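Local coordinates for uncharacterized protein (Alicyclobacillus acidocaldarius subsp. acidocaldarius, PDB 3RQB), which is of unknown function but probably hydrolyses acyl-CoA thioesters as a double hotdog enzyme, at residues G38-I43 against L188-V193; A184-C189 against F211-L216; A31-M36 against M147-V152; V193-V198 against F244-E249. One frame throughout, in Å; residues are numbered along the deposited sequence. Where two conformers were deposited one is given.

From the N terminus, the loop 31-36 comes first and closes on 147-152 in contact 3. A few residues on, 38-43 leads into helix 41-53 and reaches past that closure to 188-193 in contact 1, so the two long connections cross; both tie the N-terminal acyl-CoA thioesterase region to the C-terminal one. Contacts 2 and 4 stay inside the latter. Contact 2 starts on helix 182-188, sharing Leu188 and Cys189 with contact 1, and closes on strand 206-215; contact 4 starts at Val193, where contact 1 ends, and closes on strand 243-251, crossing contact 2. No contact nests inside another. Phe40, Tyr33, Tyr150 and Leu188 knit contacts 1 and 3 together.

Contact 1 of 4, residues G38-I43 against L188-V193; sequences GPFGGI and LCDTFV
Where helix 41-53 of the N-terminal hotdog begins, Phe40, Gly41 and Gly42 meet Asp190 and Thr191 of the loop that follows helix 182-188 in the C-terminal half. Phe40 holds the N-cap position, and its ring reaches across because CG stands anti to the backbone N (chi1 169°). The ring meets the loop with its edge: CE1 lies 3.1 Å from Asp190 O, and CZ is 4.0 Å from Thr191 N. The Asp190 carboxylate slides alongside in the opposite sense, its plane nearly parallel to the ring (5°) but displaced to the side where Gly42 N lies, so that OD2 stands above CE1 rather than at the edge. OD2 also lies near the start of the helix, 3.3 Å from Gly41 N and 3.4 Å from Gly42 N. One face of the Phe40 ring rests on Gly42 N, and Trp146 stacks on the ring as well. On the loop side, Thr191 OG1 hydrogen-bonds Leu188 O at 2.6 Å, tying Thr191 back to Leu188, three residues earlier. Replacing Phe40 by an alanine would remove the ring edge from Asp190 O and Thr191, and would probably strip Trp146 of its stacking partner and open a gap beside Gly42. An acidic side chain near the first turn of a hotdog helix recalls the active-site setting of hotdog thioesterases, but its role here is not established. With the carboxylate beside the N-terminal end of helix 41-53, the helix dipole probably contributes to its electrostatic surroundings.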
loop_
_atom_site.group_PDB
_atom_site.type_symbol
_atom_site.label_atom_id
_atom_site.label_comp_id
_atom_site.label_asym_id
_atom_site.label_seq_id
_atom_site.Cartn_x
_atom_site.Cartn_y
_atom_site.Cartn_z
ATOM N N GLY B 38 -3.451 -20.353 9.299
ATOM C CA GLY B 38 -3.118 -20.090 7.914
ATOM C C GLY B 38 -1.657 -19.770 7.659
ATOM O O GLY B 38 -0.883 -19.548 8.585
ATOM N N PRO B 39 -1.277 -19.767 6.377
ATOM C CA PRO B 39 0.097 -19.749 5.873
ATOM C C PRO B 39 0.786 -18.406 6.056
ATOM O O PRO B 39 0.128 -17.374 6.195
ATOM C CB PRO B 39 -0.077 -20.019 4.376
ATOM C CG PRO B 39 -1.534 -20.402 4.195
ATOM C CD PRO B 39 -2.255 -19.723 5.282
ATOM N N PHE B 40 2.114 -18.443 6.048
ATOM C CA PHE B 40 2.928 -17.246 6.143
ATOM C C PHE B 40 2.561 -16.291 5.014
ATOM O O PHE B 40 2.560 -16.669 3.840
ATOM C CB PHE B 40 4.407 -17.627 6.072
ATOM C CG PHE B 40 5.326 -16.461 5.890
ATOM C CD1 PHE B 40 5.302 -15.398 6.777
ATOM C CD2 PHE B 40 6.230 -16.435 4.843
ATOM C CE1 PHE B 40 6.159 -14.325 6.614
ATOM C CE2 PHE B 40 7.089 -15.366 4.673
ATOM C CZ PHE B 40 7.056 -14.311 5.560
ATOM N N GLY B 41 2.250 -15.053 5.376
ATOM C CA GLY B 41 1.744 -14.098 4.414
ATOM C C GLY B 41 2.679 -13.851 3.256
ATOM O O GLY B 41 2.242 -13.662 2.124
ATOM N N GLY B 42 3.975 -13.845 3.538
ATOM C CA GLY B 42 4.964 -13.493 2.539
ATOM C C GLY B 42 5.038 -14.542 1.454
ATOM O O GLY B 42 5.350 -14.244 0.297
ATOM N N ILE B 43 4.754 -15.785 1.825
ATOM C CA ILE B 43 4.803 -16.852 0.845
ATOM C C ILE B 43 3.570 -16.812 -0.031
ATOM O O ILE B 43 3.638 -17.074 -1.236
ATOM C CB ILE B 43 4.906 -18.223 1.491
ATOM C CG1 ILE B 43 5.732 -19.121 0.583
ATOM C CG2 ILE B 43 3.516 -18.804 1.741
ATOM C CD1 ILE B 43 6.892 -18.383 -0.057
ATOM N N LEU B 188 10.210 -11.474 1.885
ATOM C CA LEU B 188 11.083 -11.005 2.951
ATOM C C LEU B 188 10.500 -9.832 3.705
ATOM O O LEU B 188 10.998 -9.479 4.763
ATOM C CB LEU B 188 12.466 -10.654 2.415
ATOM C CG LEU B 188 13.345 -11.897 2.258
ATOM C CD1 LEU B 188 14.536 -11.604 1.372
ATOM C CD2 LEU B 188 13.804 -12.416 3.611
ATOM N N CYS B 189 9.446 -9.234 3.157
ATOM C CA CYS B 189 8.809 -8.075 3.783
ATOM C C CYS B 189 7.764 -8.454 4.818
ATOM O O CYS B 189 7.301 -7.599 5.575
ATOM C CB CYS B 189 8.168 -7.176 2.737
ATOM S SG CYS B 189 9.289 -6.665 1.416
ATOM N N ASP B 190 7.348 -9.715 4.813
ATOM C CA ASP B 190 6.534 -10.233 5.901
ATOM C C ASP B 190 7.364 -10.961 6.956
ATOM O O ASP B 190 6.809 -11.584 7.860
ATOM C CB ASP B 190 5.358 -11.088 5.425
ATOM C CG ASP B 190 4.326 -11.296 6.525
ATOM O OD1 ASP B 190 4.171 -10.361 7.340
ATOM O OD2 ASP B 190 3.688 -12.375 6.599
ATOM N N THR B 191 8.686 -10.919 6.831
ATOM C CA THR B 191 9.530 -11.643 7.784
ATOM C C THR B 191 9.717 -10.888 9.111
ATOM O O THR B 191 10.373 -11.378 10.031
ATOM C CB THR B 191 10.910 -11.990 7.187
ATOM O OG1 THR B 191 11.648 -10.791 6.937
ATOM C CG2 THR B 191 10.749 -12.748 5.894
ATOM N N PHE B 192 9.125 -9.702 9.210
ATOM C CA PHE B 192 9.201 -8.920 10.442
ATOM C C PHE B 192 8.254 -9.399 11.530
ATOM O O PHE B 192 7.066 -9.633 11.291
ATOM C CB PHE B 192 8.923 -7.446 10.167
ATOM C CG PHE B 192 9.945 -6.798 9.286
ATOM C CD1 PHE B 192 11.260 -6.688 9.702
ATOM C CD2 PHE B 192 9.593 -6.295 8.048
ATOM C CE1 PHE B 192 12.212 -6.091 8.892
ATOM C CE2 PHE B 192 10.537 -5.705 7.236
ATOM C CZ PHE B 192 11.849 -5.600 7.659
ATOM N N VAL B 193 8.796 -9.519 12.733
ATOM C CA VAL B 193 7.986 -9.752 13.906
ATOM C C VAL B 193 6.895 -8.694 13.941
ATOM O O VAL B 193 7.144 -7.541 13.599
ATOM C CB VAL B 193 8.849 -9.646 15.154
ATOM C CG1 VAL B 193 8.018 -9.230 16.356
ATOM C CG2 VAL B 193 9.553 -10.970 15.396
#

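Contact 2 of 4, residues A184-C189 against F211-L216; sequences ALAALC and FTVYFL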
loop_
_atom_site.group_PDB
_atom_site.type_symbol
_atom_site.label_atom_id
_atom_site.label_comp_id
_atom_site.label_asym_id
_atom_site.label_seq_id
_atom_site.Cartn_x
_atom_site.Cartn_y
_atom_site.Cartn_z
ATOM N N ALA B 184 10.779 -13.480 -3.934
ATOM C CA ALA B 184 11.501 -13.783 -2.703
ATOM C C ALA B 184 11.573 -12.524 -1.866
ATOM O O ALA B 184 11.501 -12.550 -0.623
ATOM C CB ALA B 184 12.895 -14.269 -3.028
ATOM N N LEU B 185 11.714 -11.416 -2.580
ATOM C CA LEU B 185 11.846 -10.108 -1.978
ATOM C C LEU B 185 10.537 -9.676 -1.320
ATOM O O LEU B 185 10.532 -9.235 -0.178
ATOM C CB LEU B 185 12.283 -9.116 -3.046
ATOM C CG LEU B 185 12.449 -7.681 -2.559
ATOM C CD1 LEU B 185 13.192 -7.641 -1.226
ATOM C CD2 LEU B 185 13.156 -6.838 -3.610
ATOM N N ALA B 186 9.428 -9.815 -2.036
ATOM C CA ALA B 186 8.115 -9.605 -1.441
ATOM C C ALA B 186 8.002 -10.393 -0.128
ATOM O O ALA B 186 7.585 -9.862 0.913
ATOM C CB ALA B 186 7.022 -10.047 -2.416
ATOM N N ALA B 187 8.378 -11.666 -0.173
ATOM C CA ALA B 187 8.208 -12.515 1.000
ATOM C C ALA B 187 9.012 -11.973 2.168
ATOM O O ALA B 187 8.544 -11.983 3.302
ATOM C CB ALA B 187 8.573 -13.964 0.698
ATOM N N LEU B 188 10.210 -11.474 1.885
ATOM C CA LEU B 188 11.083 -11.005 2.951
ATOM C C LEU B 188 10.500 -9.832 3.705
ATOM O O LEU B 188 10.998 -9.479 4.763
ATOM C CB LEU B 188 12.466 -10.654 2.415
ATOM C CG LEU B 188 13.345 -11.897 2.258
ATOM C CD1 LEU B 188 14.536 -11.604 1.372
ATOM C CD2 LEU B 188 13.804 -12.416 3.611
ATOM N N CYS B 189 9.446 -9.234 3.157
ATOM C CA CYS B 189 8.809 -8.075 3.783
ATOM C C CYS B 189 7.764 -8.454 4.818
ATOM O O CYS B 189 7.301 -7.599 5.575
ATOM C CB CYS B 189 8.168 -7.176 2.737
ATOM S SG CYS B 189 9.289 -6.665 1.416
ATOM N N PHE B 211 -1.422 -6.256 2.456
ATOM C CA PHE B 211 0.013 -6.106 2.397
ATOM C C PHE B 211 0.355 -5.470 1.050
ATOM O O PHE B 211 -0.081 -5.960 0.008
ATOM C CB PHE B 211 0.606 -7.504 2.554
ATOM C CG PHE B 211 2.092 -7.593 2.330
ATOM C CD1 PHE B 211 2.989 -7.234 3.327
ATOM C CD2 PHE B 211 2.592 -8.099 1.136
ATOM C CE1 PHE B 211 4.363 -7.343 3.123
ATOM C CE2 PHE B 211 3.959 -8.210 0.928
ATOM C CZ PHE B 211 4.846 -7.834 1.924
ATOM N N THR B 212 1.110 -4.370 1.069
ATOM C CA THR B 212 1.549 -3.731 -0.175
ATOM C C THR B 212 3.073 -3.658 -0.241
ATOM O O THR B 212 3.736 -3.498 0.784
ATOM C CB THR B 212 0.955 -2.307 -0.370
ATOM O OG1 THR B 212 -0.452 -2.396 -0.621
ATOM C CG2 THR B 212 1.587 -1.624 -1.557
ATOM N N VAL B 213 3.622 -3.814 -1.445
ATOM C CA VAL B 213 5.063 -3.657 -1.662
ATOM C C VAL B 213 5.425 -2.967 -2.988
ATOM O O VAL B 213 4.952 -3.336 -4.068
ATOM C CB VAL B 213 5.808 -5.002 -1.589
ATOM C CG1 VAL B 213 5.295 -5.940 -2.663
ATOM C CG2 VAL B 213 7.305 -4.787 -1.751
ATOM N N TYR B 214 6.296 -1.975 -2.898
ATOM C CA TYR B 214 6.774 -1.285 -4.080
ATOM C C TYR B 214 8.222 -1.701 -4.294
ATOM O O TYR B 214 9.020 -1.651 -3.346
ATOM C CB TYR B 214 6.710 0.224 -3.846
ATOM C CG TYR B 214 5.319 0.773 -3.622
ATOM C CD1 TYR B 214 4.189 0.008 -3.899
ATOM C CD2 TYR B 214 5.138 2.066 -3.157
ATOM C CE1 TYR B 214 2.919 0.519 -3.715
ATOM C CE2 TYR B 214 3.873 2.586 -2.965
ATOM C CZ TYR B 214 2.767 1.813 -3.245
ATOM O OH TYR B 214 1.511 2.342 -3.057
ATOM N N PHE B 215 8.587 -2.121 -5.505
ATOM C CA PHE B 215 10.000 -2.410 -5.731
ATOM C C PHE B 215 10.669 -1.183 -6.326
ATOM O O PHE B 215 10.570 -0.954 -7.525
ATOM C CB PHE B 215 10.159 -3.534 -6.756
ATOM C CG PHE B 215 9.391 -4.775 -6.434
ATOM C CD1 PHE B 215 9.991 -5.814 -5.743
ATOM C CD2 PHE B 215 8.075 -4.917 -6.845
ATOM C CE1 PHE B 215 9.290 -6.970 -5.444
ATOM C CE2 PHE B 215 7.367 -6.068 -6.552
ATOM C CZ PHE B 215 7.976 -7.097 -5.850
ATOM N N LEU B 216 11.464 -0.479 -5.526
ATOM C CA LEU B 216 12.045 0.792 -5.957
ATOM C C LEU B 216 13.289 0.582 -6.811
ATOM O O LEU B 216 13.556 1.333 -7.758
ATOM C CB LEU B 216 12.323 1.699 -4.752
ATOM C CG LEU B 216 11.029 2.053 -4.013
ATOM C CD1 LEU B 216 11.275 2.324 -2.534
ATOM C CD2 LEU B 216 10.328 3.226 -4.694
#
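Leu185 and Ala186 of helix 182-188, with Cys189 just after them, fit against Phe211, Val213 and Phe215, the alternate residues on one face of strand 206-215. The short axes approach to 9.4 Å at 130°, and the closest CA pair is Ala186 with Val213, 6.7 Å apart. Here the strand is low, with a valine between two phenylalanines, and the helix answers with a small bump: Ala186 CB sits above Val213 CG1 at 4.5 Å. The rings form the walls of this hollow. Phe211, its CG anti to the backbone N (chi1 172°), stands up from the strand so that its far end, CZ, comes 3.5 Å from Cys189 CB, which lies at the ring edge, and 3.6 Å from Ala186 O. Cys189 SG drops in beside Val213, 4.2 Å from CG2. At the other wall Phe215 leans over toward the helix, and Leu185 CD2 touches its edge 4.0 Å from CD1, the two side chains sliding past each other in opposite senses. His182 meets the Phe215 ring edge-to-face. The strand is flanked by strands 61-69 and 257-267, with Val213 backbone hydrogen-bonded to Leu65 and Tyr214 to Thr260. Its other face carries Thr212 and Tyr214 toward the second subunit, where Tyr214 OH bonds Thr262 OG1 of that chain, while the far side of the helix lays Ala187 and Leu188 on Tyr150 of strand 150-156.

Contact 3 of 4, residues A31-M36 against M147-V152; sequences AEYYNM and MQWYHV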
loop_
_atom_site.group_PDB
_atom_site.type_symbol
_atom_site.label_atom_id
_atom_site.label_comp_id
_atom_site.label_asym_id
_atom_site.label_seq_id
_atom_site.Cartn_x
_atom_site.Cartn_y
_atom_site.Cartn_z
ATOM N N ALA B 31 2.577 -26.959 4.010
ATOM C CA ALA B 31 2.385 -26.946 5.450
ATOM C C ALA B 31 3.649 -26.471 6.160
ATOM O O ALA B 31 3.597 -26.034 7.316
ATOM C CB ALA B 31 1.983 -28.312 5.933
ATOM N N GLU B 32 4.783 -26.560 5.462
ATOM C CA GLU B 32 6.072 -26.155 6.026
ATOM C C GLU B 32 6.209 -24.625 6.144
ATOM O O GLU B 32 7.046 -24.121 6.895
ATOM C CB GLU B 32 7.241 -26.761 5.229
ATOM C CG GLU B 32 7.276 -28.306 5.183
ATOM C CD GLU B 32 6.391 -28.909 4.089
ATOM O OE1 GLU B 32 6.252 -30.156 4.032
ATOM O OE2 GLU B 32 5.838 -28.137 3.280
ATOM N N TYR B 33 5.387 -23.896 5.393
ATOM C CA TYR B 33 5.320 -22.436 5.502
ATOM C C TYR B 33 4.222 -21.928 6.434
ATOM O O TYR B 33 3.938 -20.731 6.487
ATOM C CB TYR B 33 5.245 -21.759 4.134
ATOM C CG TYR B 33 6.607 -21.454 3.541
ATOM C CD1 TYR B 33 7.236 -20.235 3.779
ATOM C CD2 TYR B 33 7.268 -22.391 2.745
ATOM C CE1 TYR B 33 8.481 -19.951 3.235
ATOM C CE2 TYR B 33 8.513 -22.120 2.193
ATOM C CZ TYR B 33 9.116 -20.900 2.440
ATOM O OH TYR B 33 10.352 -20.626 1.889
ATOM N N TYR B 34 3.568 -22.846 7.128
ATOM C CA TYR B 34 2.482 -22.461 8.011
ATOM C C TYR B 34 2.949 -21.441 9.042
ATOM O O TYR B 34 4.113 -21.459 9.448
ATOM C CB TYR B 34 1.909 -23.672 8.733
ATOM C CG TYR B 34 0.550 -23.375 9.307
ATOM C CD1 TYR B 34 -0.562 -23.292 8.478
ATOM C CD2 TYR B 34 0.376 -23.152 10.670
ATOM C CE1 TYR B 34 -1.808 -23.010 8.979
ATOM C CE2 TYR B 34 -0.875 -22.867 11.186
ATOM C CZ TYR B 34 -1.962 -22.800 10.330
ATOM O OH TYR B 34 -3.218 -22.523 10.810
ATOM N N ASN B 35 2.045 -20.550 9.447
ATOM C CA ASN B 35 2.384 -19.607 10.468
ATOM C C ASN B 35 1.494 -19.773 11.692
ATOM O O ASN B 35 1.877 -20.449 12.642
ATOM C CB ASN B 35 2.211 -18.195 9.888
ATOM C CG ASN B 35 2.741 -17.120 10.803
ATOM O OD1 ASN B 35 3.906 -17.145 11.203
ATOM N ND2 ASN B 35 1.900 -16.153 11.117
HETATM N N MSE B 36 0.285 -19.226 11.643
HETATM C CA MSE B 36 -0.756 -19.548 12.609
HETATM C C MSE B 36 -2.017 -19.310 11.845
HETATM O O MSE B 36 -2.044 -18.416 11.004
HETATM C CB MSE B 36 -0.745 -18.607 13.808
HETATM C CG MSE B 36 0.621 -18.178 14.268
HETATM SE SE MSE B 36 0.669 -17.676 16.147
HETATM C CE MSE B 36 2.368 -16.709 16.125
HETATM N N MSE B 147 9.644 -19.806 9.786
HETATM C CA MSE B 147 10.829 -19.121 10.305
HETATM C C MSE B 147 12.102 -19.896 9.973
HETATM O O MSE B 147 13.207 -19.342 9.972
HETATM C CB MSE B 147 10.751 -18.945 11.831
HETATM C CG MSE B 147 9.731 -17.935 12.351
HETATM SE SE MSE B 147 9.893 -17.652 14.291
HETATM C CE MSE B 147 11.553 -16.611 14.314
ATOM N N GLN B 148 11.944 -21.186 9.704
ATOM C CA GLN B 148 13.082 -22.061 9.485
ATOM C C GLN B 148 13.670 -21.813 8.112
ATOM O O GLN B 148 14.780 -22.250 7.800
ATOM C CB GLN B 148 12.655 -23.509 9.602
ATOM C CG GLN B 148 11.917 -24.037 8.408
ATOM C CD GLN B 148 11.654 -25.514 8.557
ATOM O OE1 GLN B 148 12.386 -26.214 9.258
ATOM N NE2 GLN B 148 10.598 -25.998 7.916
ATOM N N TRP B 149 12.901 -21.098 7.305
ATOM C CA TRP B 149 13.236 -20.822 5.915
ATOM C C TRP B 149 13.963 -19.495 5.757
ATOM O O TRP B 149 14.191 -19.029 4.634
ATOM C CB TRP B 149 11.970 -20.834 5.057
ATOM C CG TRP B 149 11.242 -22.129 5.133
ATOM C CD1 TRP B 149 9.936 -22.329 5.498
ATOM C CD2 TRP B 149 11.788 -23.417 4.868
ATOM N NE1 TRP B 149 9.635 -23.671 5.459
ATOM C CE2 TRP B 149 10.755 -24.359 5.074
ATOM C CE3 TRP B 149 13.049 -23.867 4.468
ATOM C CZ2 TRP B 149 10.949 -25.727 4.891
ATOM C CZ3 TRP B 149 13.241 -25.221 4.288
ATOM C CH2 TRP B 149 12.196 -26.139 4.502
ATOM N N TYR B 150 14.275 -18.858 6.879
ATOM C CA TYR B 150 14.971 -17.580 6.835
ATOM C C TYR B 150 16.098 -17.523 7.837
ATOM O O TYR B 150 16.017 -18.107 8.924
ATOM C CB TYR B 150 13.995 -16.411 7.027
ATOM C CG TYR B 150 12.976 -16.371 5.920
ATOM C CD1 TYR B 150 13.237 -15.694 4.733
ATOM C CD2 TYR B 150 11.776 -17.058 6.037
ATOM C CE1 TYR B 150 12.314 -15.682 3.702
ATOM C CE2 TYR B 150 10.846 -17.053 5.017
ATOM C CZ TYR B 150 11.115 -16.365 3.847
ATOM O OH TYR B 150 10.181 -16.367 2.829
ATOM N N HIS B 151 17.160 -16.831 7.445
ATOM C CA HIS B 151 18.256 -16.562 8.352
ATOM C C HIS B 151 18.180 -15.103 8.775
ATOM O O HIS B 151 18.500 -14.195 8.009
ATOM C CB HIS B 151 19.601 -16.857 7.681
ATOM C CG HIS B 151 20.775 -16.730 8.602
ATOM N ND1 HIS B 151 21.350 -15.515 8.915
ATOM C CD2 HIS B 151 21.481 -17.668 9.281
ATOM C CE1 HIS B 151 22.357 -15.713 9.749
ATOM N NE2 HIS B 151 22.459 -17.009 9.985
ATOM N N VAL B 152 17.798 -14.887 10.023
ATOM C CA VAL B 152 17.651 -13.537 10.539
ATOM C C VAL B 152 18.657 -13.259 11.645
ATOM O O VAL B 152 18.741 -13.991 12.639
ATOM C CB VAL B 152 16.238 -13.307 11.101
ATOM C CG1 VAL B 152 16.085 -11.869 11.576
ATOM C CG2 VAL B 152 15.190 -13.662 10.060
#
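Glu32 and Tyr33, in an irregular loop, face the 3-10 turn 147-149 and the start of strand 150-156 across a wide backbone gap, the nearest CA atoms being those of Tyr33 and Met147 at 8.0 Å, so side chains must span it. Trp149 carries most of the contact. Its NE1 gives a hydrogen bond to Glu32 O, 3.0 Å long with an N-H...O angle of 149°; the oxygen lies in the plane of the indole, whereas the donor stands above the carbonyl plane. With its edge held there, the indole turns a face to Tyr33 in an offset stack: the five-membered ring and the phenol ring have centroids 4.1 Å apart and planes at 21°, and Trp149 CD1 sits over the centre of the phenol ring. Tyr33 OH runs on past the indole to lie 3.6 Å from Trp149 CB. In this double hotdog the stack joins a loop of the N-terminal half to the 3-10 turn leading into strand 150-156, outermost in this chain. Gln148 CG covers the opposite face of the indole, 3.5 Å above it, leaving the ring between an aliphatic and an aromatic layer. Glu32 CB adds a touch at the benzo side, 3.9 Å from Trp149 CZ2. Tyr150 crosses Tyr33 at about a right angle, bringing its OH to the phenol edge, 4.0 Å from Tyr33 CE1. Phe12 and Ala15 of helix 11-15 also pack on Tyr33, and Ala11 on Trp149.

Contact 4 of 4, residues V193-V198 against F244-E249; sequences VPRVYV and FDQIGE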
loop_
_atom_site.group_PDB
_atom_site.type_symbol
_atom_site.label_atom_id
_atom_site.label_comp_id
_atom_site.label_asym_id
_atom_site.label_seq_id
_atom_site.Cartn_x
_atom_site.Cartn_y
_atom_site.Cartn_z
ATOM N N VAL B 193 8.796 -9.519 12.733
ATOM C CA VAL B 193 7.986 -9.752 13.906
ATOM C C VAL B 193 6.895 -8.694 13.941
ATOM O O VAL B 193 7.144 -7.541 13.599
ATOM C CB VAL B 193 8.849 -9.646 15.154
ATOM C CG1 VAL B 193 8.018 -9.230 16.356
ATOM C CG2 VAL B 193 9.553 -10.970 15.396
ATOM N N PRO B 194 5.671 -9.085 14.343
ATOM C CA PRO B 194 4.510 -8.189 14.325
ATOM C C PRO B 194 4.753 -6.991 15.216
ATOM O O PRO B 194 5.098 -7.180 16.389
ATOM C CB PRO B 194 3.399 -9.051 14.945
ATOM C CG PRO B 194 3.843 -10.440 14.746
ATOM C CD PRO B 194 5.329 -10.397 14.909
ATOM N N ARG B 195 4.532 -5.787 14.695
ATOM C CA ARG B 195 4.920 -4.582 15.423
ATOM C C ARG B 195 4.445 -4.645 16.889
ATOM O O ARG B 195 5.214 -4.388 17.824
ATOM C CB ARG B 195 4.386 -3.326 14.721
ATOM C CG ARG B 195 4.983 -3.042 13.333
ATOM C CD ARG B 195 6.495 -2.868 13.372
ATOM N NE ARG B 195 7.188 -4.148 13.221
ATOM C CZ ARG B 195 8.371 -4.446 13.755
ATOM N NH1 ARG B 195 9.016 -3.564 14.495
ATOM N NH2 ARG B 195 8.909 -5.637 13.553
ATOM N N VAL B 196 3.186 -5.032 17.080
ATOM C CA VAL B 196 2.569 -5.048 18.401
ATOM C C VAL B 196 3.326 -5.916 19.431
ATOM O O VAL B 196 3.501 -5.507 20.579
ATOM C CB VAL B 196 1.075 -5.436 18.308
ATOM C CG1 VAL B 196 0.932 -6.909 17.999
ATOM C CG2 VAL B 196 0.339 -5.089 19.595
ATOM N N TYR B 197 3.779 -7.101 19.030
ATOM C CA TYR B 197 4.629 -7.900 19.911
ATOM C C TYR B 197 5.801 -7.047 20.397
ATOM O O TYR B 197 6.103 -7.001 21.589
ATOM C CB TYR B 197 5.200 -9.131 19.196
ATOM C CG TYR B 197 4.194 -10.172 18.742
ATOM C CD1 TYR B 197 2.832 -10.002 18.952
ATOM C CD2 TYR B 197 4.615 -11.337 18.106
ATOM C CE1 TYR B 197 1.914 -10.965 18.531
ATOM C CE2 TYR B 197 3.708 -12.303 17.685
ATOM C CZ TYR B 197 2.358 -12.112 17.899
ATOM O OH TYR B 197 1.450 -13.066 17.479
ATOM N N VAL B 198 6.462 -6.377 19.458
ATOM C CA VAL B 198 7.626 -5.571 19.783
ATOM C C VAL B 198 7.281 -4.540 20.850
ATOM O O VAL B 198 8.089 -4.245 21.745
ATOM C CB VAL B 198 8.161 -4.821 18.553
ATOM C CG1 VAL B 198 9.566 -4.330 18.830
ATOM C CG2 VAL B 198 8.133 -5.709 17.308
ATOM N N PHE B 244 -3.685 -2.182 13.524
ATOM C CA PHE B 244 -2.452 -1.414 13.450
ATOM C C PHE B 244 -1.765 -1.659 12.110
ATOM O O PHE B 244 -2.177 -2.536 11.347
ATOM C CB PHE B 244 -1.509 -1.806 14.587
ATOM C CG PHE B 244 -0.856 -3.141 14.388
ATOM C CD1 PHE B 244 -1.437 -4.292 14.900
ATOM C CD2 PHE B 244 0.339 -3.245 13.671
ATOM C CE1 PHE B 244 -0.836 -5.523 14.708
ATOM C CE2 PHE B 244 0.949 -4.466 13.469
ATOM C CZ PHE B 244 0.364 -5.611 13.986
ATOM N N ASP B 245 -0.665 -0.943 11.881
ATOM C CA ASP B 245 -0.010 -0.918 10.581
ATOM C C ASP B 245 1.502 -1.090 10.687
ATOM O O ASP B 245 2.112 -0.812 11.718
ATOM C CB ASP B 245 -0.304 0.404 9.869
ATOM C CG ASP B 245 0.656 1.507 10.276
ATOM O OD1 ASP B 245 0.984 1.606 11.479
ATOM O OD2 ASP B 245 1.098 2.261 9.387
ATOM N N GLN B 246 2.109 -1.530 9.597
ATOM C CA GLN B 246 3.540 -1.703 9.576
ATOM C C GLN B 246 4.049 -0.988 8.355
ATOM O O GLN B 246 3.525 -1.176 7.263
ATOM C CB GLN B 246 3.893 -3.189 9.499
ATOM C CG GLN B 246 5.318 -3.501 9.905
ATOM C CD GLN B 246 5.578 -4.988 10.009
ATOM O OE1 GLN B 246 5.302 -5.607 11.036
ATOM N NE2 GLN B 246 6.118 -5.573 8.941
ATOM N N ILE B 247 5.047 -0.142 8.551
ATOM C CA ILE B 247 5.767 0.448 7.439
ATOM C C ILE B 247 7.187 -0.078 7.462
ATOM O O ILE B 247 7.812 -0.145 8.521
ATOM C CB ILE B 247 5.800 1.967 7.536
ATOM C CG1 ILE B 247 4.398 2.501 7.821
ATOM C CG2 ILE B 247 6.352 2.561 6.257
ATOM C CD1 ILE B 247 4.245 3.980 7.543
ATOM N N GLY B 248 7.707 -0.457 6.305
ATOM C CA GLY B 248 9.045 -1.002 6.285
ATOM C C GLY B 248 9.818 -0.800 5.004
ATOM O O GLY B 248 9.235 -0.619 3.935
ATOM N N GLU B 249 11.143 -0.845 5.130
ATOM C CA GLU B 249 12.061 -0.687 4.006
ATOM C C GLU B 249 13.086 -1.806 3.988
ATOM O O GLU B 249 13.424 -2.361 5.031
ATOM C CB GLU B 249 12.806 0.626 4.131
ATOM C CG GLU B 249 11.909 1.766 4.503
ATOM C CD GLU B 249 12.615 2.795 5.352
ATOM O OE1 GLU B 249 13.851 2.674 5.543
ATOM O OE2 GLU B 249 11.923 3.720 5.834
#
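Arg195 NE and Gln246 OE1 form the hydrogen bond at the heart of this contact, 3.2 Å long with an N-H...O angle of 154°. The oxygen lies at the edge of the guanidinium, in its plane, but the donor stands above the plane of the amide, the two flat groups being turned 79° apart. Behind the bond the aliphatic stems cross at about a right angle, Arg195 CG resting 3.5 Å from Gln246 CG. Gln246 reaches out straight, CG anti to the backbone N (chi1 -162°), while the arginine chain bends at chi2 and chi3 to fold back over it. Next to this pair, Phe244 packs against the first turn of helix 195-200: its CE2 meets Arg195 CB at 3.8 Å, with Val196 CB over one face and CG1 4.0 Å from Phe244 CE1. The rest of the guanidinium is held from outside the pair with Gln246. NH2 makes a weak hydrogen bond to Val193 O (2.6 Å), NH1 bonds Ala166 O and Thr168 OG1, and Val198 CG2 covers one face. In the second shell, strand 243-251 is held by strand 257-267, with Gln246 backbone-bonded to Gln263, and Trp119 of the second subunit packs on Val196. A methionine in place of Arg195 would remove the N-H groups and would probably leave Ala166 O and Gln246 OE1 without these donors and the glutamine amide freer to turn. The buried cation is thus met by neutral oxygens from several parts of the C-terminal hotdog, whose dipoles probably stabilise its charge.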